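Local coordinates for protein uronate isomerase (Caulobacter crescentus, PDB 2Q01) that interconverts D-glucuronate and D-fructuronate, and likewise D-galacturonate and D-tagaturonate, as an isomerase of the metallo-dependent hydrolase superfamily, at residues Glu215-Thr220 and Arg236-Ala241; Glu294-Ser299 and Lys343-Arg348; Glu172-Ser177 and Asp200-Phe205. One frame throughout, in Å; residues are numbered along the deposited sequence.

Contact 1: residues Glu215-Thr220 and Arg236-Ala241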
ATOM      1  N   GLU B 215      31.861  27.013   4.783  1.00 47.97           N
ATOM      2  CA  GLU B 215      32.687  28.121   5.242  1.00 52.38           C
ATOM      3  C   GLU B 215      32.704  28.187   6.764  1.00 51.30           C
ATOM      4  O   GLU B 215      33.778  28.227   7.368  1.00 57.52           O
ATOM      5  CB  GLU B 215      32.177  29.436   4.645  1.00 59.68           C
ATOM      6  CG  GLU B 215      33.260  30.477   4.394  1.00 79.41           C
ATOM      7  CD  GLU B 215      32.758  31.684   3.605  1.00 96.76           C
ATOM      8  OE1 GLU B 215      33.559  32.266   2.842  1.00110.50           O
ATOM      9  OE2 GLU B 215      31.570  32.052   3.742  1.00 95.85           O
ATOM     10  N   ARG B 216      31.521  28.169   7.380  1.00 46.99           N
ATOM     11  CA  ARG B 216      31.427  28.197   8.842  1.00 46.55           C
ATOM     12  C   ARG B 216      31.680  26.841   9.510  1.00 43.60           C
ATOM     13  O   ARG B 216      31.941  26.788  10.709  1.00 53.60           O
ATOM     14  CB  ARG B 216      30.137  28.876   9.337  1.00 44.99           C
ATOM     15  CG  ARG B 216      28.848  28.399   8.717  1.00 48.62           C
ATOM     16  CD  ARG B 216      27.747  29.441   8.889  1.00 65.09           C
ATOM     17  NE  ARG B 216      27.243  29.506  10.262  1.00 83.73           N
ATOM     18  CZ  ARG B 216      26.000  29.196  10.632  1.00 82.34           C
ATOM     19  NH1 ARG B 216      25.104  28.804   9.733  1.00 80.45           N
ATOM     20  NH2 ARG B 216      25.647  29.289  11.908  1.00 68.10           N
ATOM     21  N   PHE B 217      31.630  25.763   8.728  1.00 40.70           N
ATOM     22  CA  PHE B 217      32.082  24.427   9.160  1.00 36.39           C
ATOM     23  C   PHE B 217      33.596  24.443   9.426  1.00 40.13           C
ATOM     24  O   PHE B 217      34.071  23.801  10.362  1.00 44.54           O
ATOM     25  CB  PHE B 217      31.688  23.391   8.091  1.00 31.80           C
ATOM     26  CG  PHE B 217      32.068  21.952   8.400  1.00 30.15           C
ATOM     27  CD1 PHE B 217      32.393  21.092   7.358  1.00 29.77           C
ATOM     28  CD2 PHE B 217      32.052  21.440   9.695  1.00 35.55           C
ATOM     29  CE1 PHE B 217      32.733  19.765   7.601  1.00 28.25           C
ATOM     30  CE2 PHE B 217      32.399  20.115   9.945  1.00 19.91           C
ATOM     31  CZ  PHE B 217      32.730  19.278   8.895  1.00 31.61           C
ATOM     32  N   ALA B 218      34.336  25.199   8.612  1.00 51.44           N
ATOM     33  CA  ALA B 218      35.777  25.405   8.799  1.00 42.49           C
ATOM     34  C   ALA B 218      36.099  26.264  10.028  1.00 47.35           C
ATOM     35  O   ALA B 218      37.131  26.069  10.669  1.00 53.90           O
ATOM     36  CB  ALA B 218      36.380  26.027   7.553  1.00 43.15           C
ATOM     37  N   GLU B 219      35.215  27.209  10.348  1.00 51.25           N
ATOM     38  CA  GLU B 219      35.374  28.067  11.527  1.00 55.01           C
ATOM     39  C   GLU B 219      35.135  27.306  12.831  1.00 56.67           C
ATOM     40  O   GLU B 219      35.896  27.465  13.784  1.00 60.13           O
ATOM     41  CB  GLU B 219      34.440  29.278  11.457  1.00 57.75           C
ATOM     42  CG  GLU B 219      34.703  30.217  10.283  1.00 72.63           C
ATOM     43  CD  GLU B 219      33.563  31.197  10.031  1.00 85.85           C
ATOM     44  OE1 GLU B 219      32.548  31.156  10.764  1.00 91.67           O
ATOM     45  OE2 GLU B 219      33.684  32.014   9.092  1.00 80.97           O
ATOM     46  N   THR B 220      34.091  26.478  12.865  1.00 55.90           N
ATOM     47  CA  THR B 220      33.753  25.695  14.064  1.00 51.64           C
ATOM     48  C   THR B 220      34.685  24.505  14.320  1.00 47.35           C
ATOM     49  O   THR B 220      34.788  24.028  15.448  1.00 56.01           O
ATOM     50  CB  THR B 220      32.287  25.188  14.051  1.00 45.35           C
ATOM     51  OG1 THR B 220      32.097  24.278  12.964  1.00 42.38           O
ATOM     52  CG2 THR B 220      31.307  26.342  13.930  1.00 39.93           C
ATOM     53  N   ARG B 236      34.672  14.442  12.697  1.00 36.19           N
ATOM     54  CA  ARG B 236      34.965  13.737  13.939  1.00 33.08           C
ATOM     55  C   ARG B 236      35.011  14.688  15.129  1.00 42.27           C
ATOM     56  O   ARG B 236      34.435  14.397  16.180  1.00 49.10           O
ATOM     57  CB  ARG B 236      36.277  12.971  13.834  1.00 25.71           C
ATOM     58  CG  ARG B 236      36.196  11.721  12.994  1.00 40.83           C
ATOM     59  CD  ARG B 236      37.486  10.910  13.084  1.00 48.45           C
ATOM     60  NE  ARG B 236      37.717  10.171  11.845  1.00 56.36           N
ATOM     61  CZ  ARG B 236      38.562  10.544  10.887  1.00 54.88           C
ATOM     62  NH1 ARG B 236      39.297  11.644  11.017  1.00 47.14           N
ATOM     63  NH2 ARG B 236      38.682   9.803   9.794  1.00 35.13           N
ATOM     64  N   LEU B 237      35.682  15.825  14.947  1.00 40.84           N
ATOM     65  CA  LEU B 237      35.791  16.846  15.984  1.00 40.25           C
ATOM     66  C   LEU B 237      34.445  17.485  16.322  1.00 45.93           C
ATOM     67  O   LEU B 237      34.179  17.797  17.484  1.00 53.30           O
ATOM     68  CB  LEU B 237      36.806  17.924  15.587  1.00 39.26           C
ATOM     69  CG  LEU B 237      38.294  17.558  15.515  1.00 39.73           C
ATOM     70  CD1 LEU B 237      39.107  18.799  15.200  1.00 50.70           C
ATOM     71  CD2 LEU B 237      38.807  16.890  16.792  1.00 45.59           C
ATOM     72  N   ARG B 238      33.600  17.674  15.312  1.00 44.52           N
ATOM     73  CA  ARG B 238      32.274  18.248  15.530  1.00 43.75           C
ATOM     74  C   ARG B 238      31.325  17.255  16.182  1.00 37.57           C
ATOM     75  O   ARG B 238      30.549  17.628  17.051  1.00 40.27           O
ATOM     76  CB  ARG B 238      31.679  18.814  14.234  1.00 42.15           C
ATOM     77  CG  ARG B 238      32.334  20.117  13.775  1.00 34.31           C
ATOM     78  CD  ARG B 238      32.403  21.128  14.891  1.00 27.81           C
ATOM     79  NE  ARG B 238      31.120  21.778  15.125  1.00 49.04           N
ATOM     80  CZ  ARG B 238      30.789  22.400  16.252  1.00 46.66           C
ATOM     81  NH1 ARG B 238      29.599  22.974  16.365  1.00 32.38           N
ATOM     82  NH2 ARG B 238      31.642  22.443  17.266  1.00 38.82           N
ATOM     83  N   ARG B 239      31.413  15.991  15.780  1.00 40.43           N
ATOM     84  CA  ARG B 239      30.645  14.929  16.414  1.00 36.52           C
ATOM     85  C   ARG B 239      30.979  14.794  17.894  1.00 44.40           C
ATOM     86  O   ARG B 239      30.076  14.628  18.714  1.00 53.90           O
ATOM     87  CB  ARG B 239      30.860  13.602  15.696  1.00 32.65           C
ATOM     88  CG  ARG B 239      29.973  13.434  14.481  1.00 32.85           C
ATOM     89  CD  ARG B 239      30.497  12.353  13.558  1.00 26.85           C
ATOM     90  NE  ARG B 239      30.297  11.019  14.112  1.00 32.32           N
ATOM     91  CZ  ARG B 239      29.332  10.186  13.727  1.00 41.41           C
ATOM     92  NH1 ARG B 239      28.471  10.541  12.785  1.00 40.62           N
ATOM     93  NH2 ARG B 239      29.232   8.992  14.286  1.00 53.82           N
ATOM     94  N   GLN B 240      32.270  14.885  18.220  1.00 36.53           N
ATOM     95  CA  GLN B 240      32.744  14.864  19.604  1.00 39.39           C
ATOM     96  C   GLN B 240      32.152  16.004  20.427  1.00 38.98           C
ATOM     97  O   GLN B 240      31.730  15.791  21.562  1.00 47.90           O
ATOM     98  CB  GLN B 240      34.279  14.911  19.656  1.00 37.77           C
ATOM     99  CG  GLN B 240      34.874  14.568  21.019  1.00 53.57           C
ATOM    100  CD  GLN B 240      34.298  13.288  21.611  1.00 68.56           C
ATOM    101  OE1 GLN B 240      34.384  12.210  21.009  1.00 62.13           O
ATOM    102  NE2 GLN B 240      33.701  13.403  22.794  1.00 53.23           N
ATOM    103  N   ALA B 241      32.118  17.199  19.838  1.00 39.52           N
ATOM    104  CA  ALA B 241      31.509  18.379  20.452  1.00 41.63           C
ATOM    105  C   ALA B 241      30.014  18.202  20.724  1.00 41.33           C
ATOM    106  O   ALA B 241      29.494  18.740  21.697  1.00 44.69           O
ATOM    107  CB  ALA B 241      31.740  19.605  19.582  1.00 38.81           C
TER

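Contact 2: residues Glu294-Ser299 and Lys343-Arg348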
ATOM      1  N   GLU B 294      30.403   6.624   5.638  1.00 44.16           N
ATOM      2  CA  GLU B 294      31.491   7.265   6.351  1.00 41.02           C
ATOM      3  C   GLU B 294      31.071   7.645   7.765  1.00 40.04           C
ATOM      4  O   GLU B 294      31.857   7.493   8.700  1.00 40.47           O
ATOM      5  CB  GLU B 294      32.003   8.473   5.564  1.00 41.61           C
ATOM      6  CG  GLU B 294      33.513   8.670   5.654  1.00 56.15           C
ATOM      7  CD  GLU B 294      34.327   7.556   4.996  1.00 55.00           C
ATOM      8  OE1 GLU B 294      35.343   7.133   5.591  1.00 65.07           O
ATOM      9  OE2 GLU B 294      33.964   7.109   3.890  1.00 45.99           O
ATOM     10  N   MET B 295      29.819   8.092   7.918  1.00 41.74           N
ATOM     11  CA  MET B 295      29.253   8.436   9.232  1.00 28.49           C
ATOM     12  C   MET B 295      29.063   7.201  10.103  1.00 25.31           C
ATOM     13  O   MET B 295      29.138   7.285  11.326  1.00 35.94           O
ATOM     14  CB  MET B 295      27.909   9.165   9.096  1.00 34.87           C
ATOM     15  CG  MET B 295      27.947  10.555   8.464  1.00 30.98           C
ATOM     16  SD  MET B 295      28.635  11.866   9.472  1.00 41.91           S
ATOM     17  CE  MET B 295      30.244  12.071   8.733  1.00 52.75           C
ATOM     18  N   ALA B 296      28.803   6.063   9.464  1.00 32.43           N
ATOM     19  CA  ALA B 296      28.622   4.790  10.149  1.00 27.22           C
ATOM     20  C   ALA B 296      29.952   4.237  10.632  1.00 40.03           C
ATOM     21  O   ALA B 296      30.013   3.600  11.680  1.00 47.60           O
ATOM     22  CB  ALA B 296      27.958   3.804   9.234  1.00 31.53           C
ATOM     23  N   LYS B 297      31.007   4.482   9.856  1.00 39.61           N
ATOM     24  CA  LYS B 297      32.379   4.139  10.232  1.00 36.34           C
ATOM     25  C   LYS B 297      32.891   4.975  11.413  1.00 45.61           C
ATOM     26  O   LYS B 297      33.724   4.510  12.193  1.00 44.63           O
ATOM     27  CB  LYS B 297      33.316   4.313   9.030  1.00 39.25           C
ATOM     28  CG  LYS B 297      33.201   3.206   7.988  1.00 35.72           C
ATOM     29  CD  LYS B 297      34.378   3.202   7.027  1.00 49.32           C
ATOM     30  CE  LYS B 297      34.091   4.008   5.783  1.00 47.94           C
ATOM     31  NZ  LYS B 297      35.236   3.973   4.834  1.00 52.75           N
ATOM     32  N   MET B 298      32.402   6.212  11.526  1.00 48.44           N
ATOM     33  CA  MET B 298      32.708   7.068  12.667  1.00 43.41           C
ATOM     34  C   MET B 298      31.921   6.618  13.889  1.00 43.18           C
ATOM     35  O   MET B 298      32.429   6.669  15.009  1.00 49.45           O
ATOM     36  CB  MET B 298      32.386   8.532  12.359  1.00 52.22           C
ATOM     37  CG  MET B 298      33.425   9.249  11.512  1.00 40.63           C
ATOM     38  SD  MET B 298      32.876  10.899  11.035  1.00 41.48           S
ATOM     39  CE  MET B 298      33.887  11.154   9.581  1.00 54.54           C
ATOM     40  N   SER B 299      30.686   6.171  13.658  1.00 40.69           N
ATOM     41  CA  SER B 299      29.796   5.665  14.711  1.00 36.37           C
ATOM     42  C   SER B 299      30.328   4.405  15.378  1.00 37.84           C
ATOM     43  O   SER B 299      30.023   4.131  16.539  1.00 38.06           O
ATOM     44  CB  SER B 299      28.410   5.391  14.140  1.00 33.75           C
ATOM     45  OG  SER B 299      27.680   6.594  13.995  1.00 37.90           O
ATOM     46  N   LYS B 343      22.429  -1.922   0.629  1.00 37.52           N
ATOM     47  CA  LYS B 343      23.299  -3.092   0.459  1.00 42.87           C
ATOM     48  C   LYS B 343      24.829  -2.876   0.587  1.00 44.35           C
ATOM     49  O   LYS B 343      25.474  -3.670   1.270  1.00 55.95           O
ATOM     50  CB  LYS B 343      22.948  -3.877  -0.818  1.00 36.71           C
ATOM     51  CG  LYS B 343      23.304  -5.335  -0.700  1.00 25.39           C
ATOM     52  CD  LYS B 343      23.080  -6.108  -1.972  1.00 39.92           C
ATOM     53  CE  LYS B 343      23.678  -7.506  -1.831  1.00 31.43           C
ATOM     54  NZ  LYS B 343      23.444  -8.306  -3.060  1.00 33.47           N
ATOM     55  N   PRO B 344      25.413  -1.832  -0.067  1.00 43.60           N
ATOM     56  CA  PRO B 344      26.859  -1.566   0.115  1.00 42.48           C
ATOM     57  C   PRO B 344      27.343  -1.310   1.554  1.00 43.69           C
ATOM     58  O   PRO B 344      28.452  -1.731   1.909  1.00 37.37           O
ATOM     59  CB  PRO B 344      27.091  -0.318  -0.740  1.00 33.27           C
ATOM     60  CG  PRO B 344      26.038  -0.382  -1.770  1.00 44.23           C
ATOM     61  CD  PRO B 344      24.837  -0.881  -1.039  1.00 42.15           C
ATOM     62  N   LEU B 345      26.528  -0.628   2.357  1.00 43.61           N
ATOM     63  CA  LEU B 345      26.846  -0.376   3.764  1.00 37.91           C
ATOM     64  C   LEU B 345      26.652  -1.628   4.610  1.00 40.59           C
ATOM     65  O   LEU B 345      27.438  -1.893   5.525  1.00 50.14           O
ATOM     66  CB  LEU B 345      25.997   0.782   4.313  1.00 42.60           C
ATOM     67  CG  LEU B 345      25.995   1.162   5.803  1.00 31.14           C
ATOM     68  CD1 LEU B 345      27.400   1.380   6.369  1.00 46.38           C
ATOM     69  CD2 LEU B 345      25.134   2.395   6.047  1.00 30.21           C
ATOM     70  N   LEU B 346      25.614  -2.397   4.292  1.00 37.58           N
ATOM     71  CA  LEU B 346      25.274  -3.599   5.050  1.00 35.15           C
ATOM     72  C   LEU B 346      26.222  -4.763   4.769  1.00 39.50           C
ATOM     73  O   LEU B 346      26.399  -5.644   5.610  1.00 41.55           O
ATOM     74  CB  LEU B 346      23.818  -4.003   4.792  1.00 33.71           C
ATOM     75  CG  LEU B 346      22.750  -3.109   5.436  1.00 31.22           C
ATOM     76  CD1 LEU B 346      21.391  -3.371   4.825  1.00 26.57           C
ATOM     77  CD2 LEU B 346      22.697  -3.288   6.938  1.00 46.24           C
ATOM     78  N   THR B 347      26.822  -4.763   3.582  1.00 41.68           N
ATOM     79  CA  THR B 347      27.840  -5.743   3.225  1.00 42.02           C
ATOM     80  C   THR B 347      29.102  -5.473   4.038  1.00 44.99           C
ATOM     81  O   THR B 347      29.766  -6.404   4.502  1.00 52.14           O
ATOM     82  CB  THR B 347      28.136  -5.715   1.711  1.00 42.90           C
ATOM     83  OG1 THR B 347      26.916  -5.933   0.995  1.00 53.55           O
ATOM     84  CG2 THR B 347      29.144  -6.794   1.310  1.00 50.38           C
ATOM     85  N   ARG B 348      29.407  -4.195   4.235  1.00 40.11           N
ATOM     86  CA  ARG B 348      30.579  -3.807   5.005  1.00 34.96           C
ATOM     87  C   ARG B 348      30.342  -3.966   6.503  1.00 37.10           C
ATOM     88  O   ARG B 348      31.137  -4.600   7.195  1.00 45.56           O
ATOM     89  CB  ARG B 348      30.986  -2.370   4.674  1.00 30.41           C
ATOM     90  CG  ARG B 348      32.313  -1.957   5.289  1.00 40.43           C
ATOM     91  CD  ARG B 348      32.506  -0.444   5.277  1.00 34.79           C
ATOM     92  NE  ARG B 348      33.790  -0.067   5.869  1.00 64.51           N
ATOM     93  CZ  ARG B 348      34.952  -0.036   5.214  1.00 63.01           C
ATOM     94  NH1 ARG B 348      35.018  -0.355   3.925  1.00 64.16           N
ATOM     95  NH2 ARG B 348      36.056   0.322   5.851  1.00 58.77           N
TER

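Contact 3: residues Glu172-Ser177 and Asp200-Phe205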
ATOM      1  N   GLU B 172      20.969  20.179  15.228  1.00 36.26           N
ATOM      2  CA  GLU B 172      21.918  21.179  14.708  1.00 39.72           C
ATOM      3  C   GLU B 172      22.896  20.558  13.720  1.00 39.27           C
ATOM      4  O   GLU B 172      23.182  19.363  13.786  1.00 48.86           O
ATOM      5  CB  GLU B 172      22.728  21.858  15.828  1.00 42.86           C
ATOM      6  CG  GLU B 172      22.114  21.875  17.235  1.00 60.93           C
ATOM      7  CD  GLU B 172      20.941  22.822  17.401  1.00 66.60           C
ATOM      8  OE1 GLU B 172      19.847  22.331  17.732  1.00 68.89           O
ATOM      9  OE2 GLU B 172      21.108  24.049  17.222  1.00 80.28           O
ATOM     10  N   GLY B 173      23.405  21.375  12.803  1.00 38.43           N
ATOM     11  CA  GLY B 173      24.473  20.961  11.900  1.00 38.00           C
ATOM     12  C   GLY B 173      25.845  21.225  12.493  1.00 36.56           C
ATOM     13  O   GLY B 173      25.959  21.931  13.493  1.00 50.87           O
ATOM     14  N   PRO B 174      26.905  20.677  11.868  1.00 44.36           N
ATOM     15  CA  PRO B 174      28.300  20.828  12.314  1.00 42.81           C
ATOM     16  C   PRO B 174      28.828  22.251  12.157  1.00 44.19           C
ATOM     17  O   PRO B 174      29.826  22.615  12.785  1.00 45.86           O
ATOM     18  CB  PRO B 174      29.080  19.894  11.381  1.00 40.81           C
ATOM     19  CG  PRO B 174      28.076  19.118  10.630  1.00 43.04           C
ATOM     20  CD  PRO B 174      26.808  19.877  10.639  1.00 47.84           C
ATOM     21  N   HIS B 175      28.157  23.034  11.316  1.00 43.42           N
ATOM     22  CA  HIS B 175      28.512  24.419  11.048  1.00 40.72           C
ATOM     23  C   HIS B 175      27.936  25.430  12.045  1.00 46.79           C
ATOM     24  O   HIS B 175      28.414  26.561  12.109  1.00 60.50           O
ATOM     25  CB  HIS B 175      28.113  24.802   9.617  1.00 45.63           C
ATOM     26  CG  HIS B 175      26.650  24.656   9.329  1.00 47.71           C
ATOM     27  ND1 HIS B 175      26.067  23.446   9.017  1.00 46.98           N
ATOM     28  CD2 HIS B 175      25.655  25.574   9.286  1.00 40.72           C
ATOM     29  CE1 HIS B 175      24.774  23.621   8.812  1.00 53.54           C
ATOM     30  NE2 HIS B 175      24.498  24.904   8.967  1.00 51.70           N
ATOM     31  N   GLU B 176      26.921  25.035  12.815  1.00 42.39           N
ATOM     32  CA  GLU B 176      26.360  25.924  13.853  1.00 50.08           C
ATOM     33  C   GLU B 176      26.907  25.661  15.259  1.00 50.31           C
ATOM     34  O   GLU B 176      27.430  24.574  15.532  1.00 48.09           O
ATOM     35  CB  GLU B 176      24.826  25.937  13.838  1.00 53.25           C
ATOM     36  CG  GLU B 176      24.173  24.761  13.128  1.00 55.30           C
ATOM     37  CD  GLU B 176      22.701  24.994  12.837  1.00 63.67           C
ATOM     38  OE1 GLU B 176      22.239  26.149  12.958  1.00 65.49           O
ATOM     39  OE2 GLU B 176      22.005  24.019  12.486  1.00 67.35           O
ATOM     40  N   SER B 177      26.785  26.666  16.133  1.00 51.77           N
ATOM     41  CA  SER B 177      27.326  26.579  17.492  0.50 54.89           C
ATOM     42  C   SER B 177      26.379  25.876  18.458  1.00 54.94           C
ATOM     43  O   SER B 177      25.156  25.895  18.284  1.00 56.16           O
ATOM     44  CB  SER B 177      27.698  27.966  18.030  0.50 56.74           C
ATOM     45  OG  SER B 177      26.550  28.715  18.386  0.50 56.92           O
ATOM     46  N   ASP B 200      23.794  17.334   6.956  1.00 46.66           N
ATOM     47  CA  ASP B 200      23.192  17.485   5.620  1.00 43.47           C
ATOM     48  C   ASP B 200      23.705  18.633   4.753  1.00 42.19           C
ATOM     49  O   ASP B 200      23.879  18.462   3.547  1.00 44.30           O
ATOM     50  CB  ASP B 200      21.668  17.611   5.741  1.00 49.15           C
ATOM     51  CG  ASP B 200      21.001  16.323   6.189  1.00 55.64           C
ATOM     52  OD1 ASP B 200      21.703  15.312   6.433  1.00 50.11           O
ATOM     53  OD2 ASP B 200      19.758  16.330   6.296  1.00 68.98           O
ATOM     54  N   ALA B 201      23.937  19.792   5.365  1.00 44.22           N
ATOM     55  CA  ALA B 201      24.349  20.984   4.626  1.00 45.26           C
ATOM     56  C   ALA B 201      25.804  20.946   4.129  1.00 46.02           C
ATOM     57  O   ALA B 201      26.137  21.622   3.153  1.00 47.27           O
ATOM     58  CB  ALA B 201      24.085  22.236   5.448  1.00 43.84           C
ATOM     59  N   VAL B 202      26.657  20.160   4.789  1.00 39.69           N
ATOM     60  CA  VAL B 202      28.061  20.028   4.372  1.00 36.20           C
ATOM     61  C   VAL B 202      28.313  18.702   3.654  1.00 41.59           C
ATOM     62  O   VAL B 202      29.459  18.312   3.416  1.00 43.69           O
ATOM     63  CB  VAL B 202      29.069  20.232   5.550  1.00 35.80           C
ATOM     64  CG1 VAL B 202      28.948  21.629   6.126  1.00 46.03           C
ATOM     65  CG2 VAL B 202      28.875  19.199   6.644  1.00 44.16           C
ATOM     66  N   ILE B 203      27.227  18.018   3.309  1.00 42.19           N
ATOM     67  CA  ILE B 203      27.293  16.735   2.606  1.00 38.85           C
ATOM     68  C   ILE B 203      26.600  16.831   1.244  1.00 39.97           C
ATOM     69  O   ILE B 203      27.101  16.300   0.251  1.00 37.30           O
ATOM     70  CB  ILE B 203      26.718  15.575   3.469  1.00 34.25           C
ATOM     71  CG1 ILE B 203      27.614  15.352   4.698  1.00 31.93           C
ATOM     72  CG2 ILE B 203      26.552  14.290   2.636  1.00 26.50           C
ATOM     73  CD1 ILE B 203      27.356  14.080   5.483  1.00 35.63           C
ATOM     74  N   ASP B 204      25.464  17.527   1.198  1.00 42.03           N
ATOM     75  CA  ASP B 204      24.751  17.740  -0.058  1.00 45.01           C
ATOM     76  C   ASP B 204      25.328  18.939  -0.795  1.00 49.27           C
ATOM     77  O   ASP B 204      25.153  20.080  -0.365  1.00 51.97           O
ATOM     78  CB  ASP B 204      23.252  17.934   0.188  1.00 48.89           C
ATOM     79  CG  ASP B 204      22.412  17.762  -1.075  1.00 54.24           C
ATOM     80  OD1 ASP B 204      21.168  17.849  -0.978  1.00 61.00           O
ATOM     81  OD2 ASP B 204      22.982  17.539  -2.165  1.00 54.05           O
ATOM     82  N   PHE B 205      26.018  18.671  -1.903  1.00 46.91           N
ATOM     83  CA  PHE B 205      26.552  19.724  -2.771  1.00 44.39           C
ATOM     84  C   PHE B 205      25.469  20.385  -3.648  1.00 50.64           C
ATOM     85  O   PHE B 205      25.689  21.466  -4.201  1.00 51.60           O
ATOM     86  CB  PHE B 205      27.694  19.187  -3.640  1.00 46.58           C
ATOM     87  CG  PHE B 205      29.030  19.134  -2.940  1.00 37.71           C
ATOM     88  CD1 PHE B 205      29.454  17.973  -2.309  1.00 39.42           C
ATOM     89  CD2 PHE B 205      29.872  20.239  -2.934  1.00 38.54           C
ATOM     90  CE1 PHE B 205      30.695  17.910  -1.670  1.00 36.17           C
ATOM     91  CE2 PHE B 205      31.113  20.189  -2.293  1.00 40.13           C
ATOM     92  CZ  PHE B 205      31.527  19.015  -1.665  1.00 26.65           C
TER

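Contact 1: residues Glu215-Thr220 and Arg236-Ala241
A chi1 of -179° sends the F217 ring away from its own backbone N and over to R238, whose own chain folds at chi2 and chi3 (-50° and -78°) instead of stretching straight out. The meeting point is the ring edge: CG of R238 lies near the ring plane, 3.8 Å from CE2 of F217. An aliphatic CH2 suits that apolar rim, and the two side chains run antiparallel alongside each other. The bend then carries the rest of R238 on to T220, whose side chain is nearly perpendicular to it. CB of T220 stands 3.7 Å above one face of the R238 guanidinium, displaced toward its rim, with 3.8 Å between that CB and NE of R238.

These residues sit on helices 210-221 and 228-244, which follow each other in the chain after strand 192-194 and before strand 249-252 of a TIM-barrel fold, so the contact packs two consecutive outer-layer helices together. T220 OG1 lies 3.4 Å from R238 NE, but at a poor angle for a bond. Both atoms instead donate to the same backbone carbonyl, that of P174, and R238 NH1 adds a weak hydrogen bond to the carbonyl of E176. An arginine fits this buried place because its methylene groups can lie against the phenylalanine while its N-H groups meet main-chain oxygens. A small threonine fits as well, its carbon lying over the flat guanidinium and its hydroxyl sharing the P174 oxygen with NE.

Contact 2: residues Glu294-Ser299 and Lys343-Arg348
K297 runs its chain past the NE/NH2 rim of the R348 guanidinium and ends above one face, the two side chains crossing nearly at right angles. CD of the lysine does the closest touching, 3.5 Å from NE of R348 and equally far from its NH2. A bend at chi3 (-93°) turns the end of the lysine back over the flat group, putting NZ 3.9 Å above one face and off toward the rim. R348 reaches this place as an extended rod, CG anti to the backbone N (chi1 -172°) and no kink before NE.

Two positive groups so near each other, NZ of K297 being 3.9 Å from NH2 of R348, would be expected to repel, but each has an acid of its own. K297 NZ forms a salt bridge with OE1 of E294, 3.3 Å away and roughly one turn back on the same helix, though the hydrogen bond within it is weak; R348 NH1 pairs with D261. Long aliphatic chains with charged ends suit this outer part of the interface. If K297 were an alanine, E294 would probably lose its charged mate, and the NE/NH2 side of R348 the methylenes packed against it.

Deeper in, the chemistry is purely apolar. A296 offers a bare methyl, with CB 3.8 Å from CD1 of L345, and its small size lets the leucine branch come up to the helix. L345 also touches T293, and A296 touches L349, which extends the packing along both helices. Another flank of the short helix meets the second subunit, L346 packing on H316 of that chain. Helices 281-302 and 343-349 precede the adjacent parallel strands 305-308 and 357-359, so this is the packing of neighbouring outer helices characteristic of a TIM barrel.

Contact 3: residues Glu172-Ser177 and Asp200-Phe205
H175 and P174 meet A201 and V202 through carbon atoms. The nearest approach is CE1 of H175 to CB of A201, 3.7 Å, with the methyl set obliquely to the imidazole. Beside it, CG of P174 lies 4.1 Å from CG2 of V202, the two side chains lying side by side and pointing opposite ways. The other valine branch, CG1, is 4.5 Å from ND1 of H175, a nitrogen that this contact buries without a partner. A methyl and a compact branched residue suit a place where two loops close on one another and little reach is needed.

A type I turn from G173 to E176 sets the first shell in position. Proline fits its second place, where phi is fixed near -68°, and the turn's own bond, E176 N to G173 O, is a weak one of 3.3 Å. A firmer tie comes from the glutamate: G173 N points almost straight (170°) at OE2 of E176, 3.0 Å away, on the anti lone pair. With E176 turned back in this way, its CG sits 4.1 Å above one face of the H175 ring, offset toward the rim. A chi1 of 59° turns the imidazole toward A201, and the absence of a side chain at G173 lets CE1 of H175 come close to its CA.

On the other loop, A201 O accepts a bond from S210 OG and V202 O one from Y231 OH. The loops leave adjacent parallel strands of the barrel, 165-169 and 192-194. Helix 210-221 packs on both, F217 touching P174 and V202, R216 touching H175 and A213 touching A201, while H235 of helix 228-244 touches V202.

Contacts 1 and 3 are buried and lie side by side, their centres 9 Å apart; contact 2 is partly buried, its centre about 21 Å from that of contact 1 and 20 Å from that of contact 3. The loop 172-177 of contact 3 feeds its main-chain oxygens to polar groups of contact 1, so helices 210-221 and 228-244 are joined partly through it. Helix 228-244 also reaches contact 2, where R239 probably bonds S299. The chemistry changes accordingly: apolar loop packing in contact 3, an arginine serving both a ring edge and backbone carbonyls in contact 1, and, toward solvent, aliphatic-plus-charged pairing in contact 2. All lie within one TIM-barrel fold, contact 3 joining loops and the others helices.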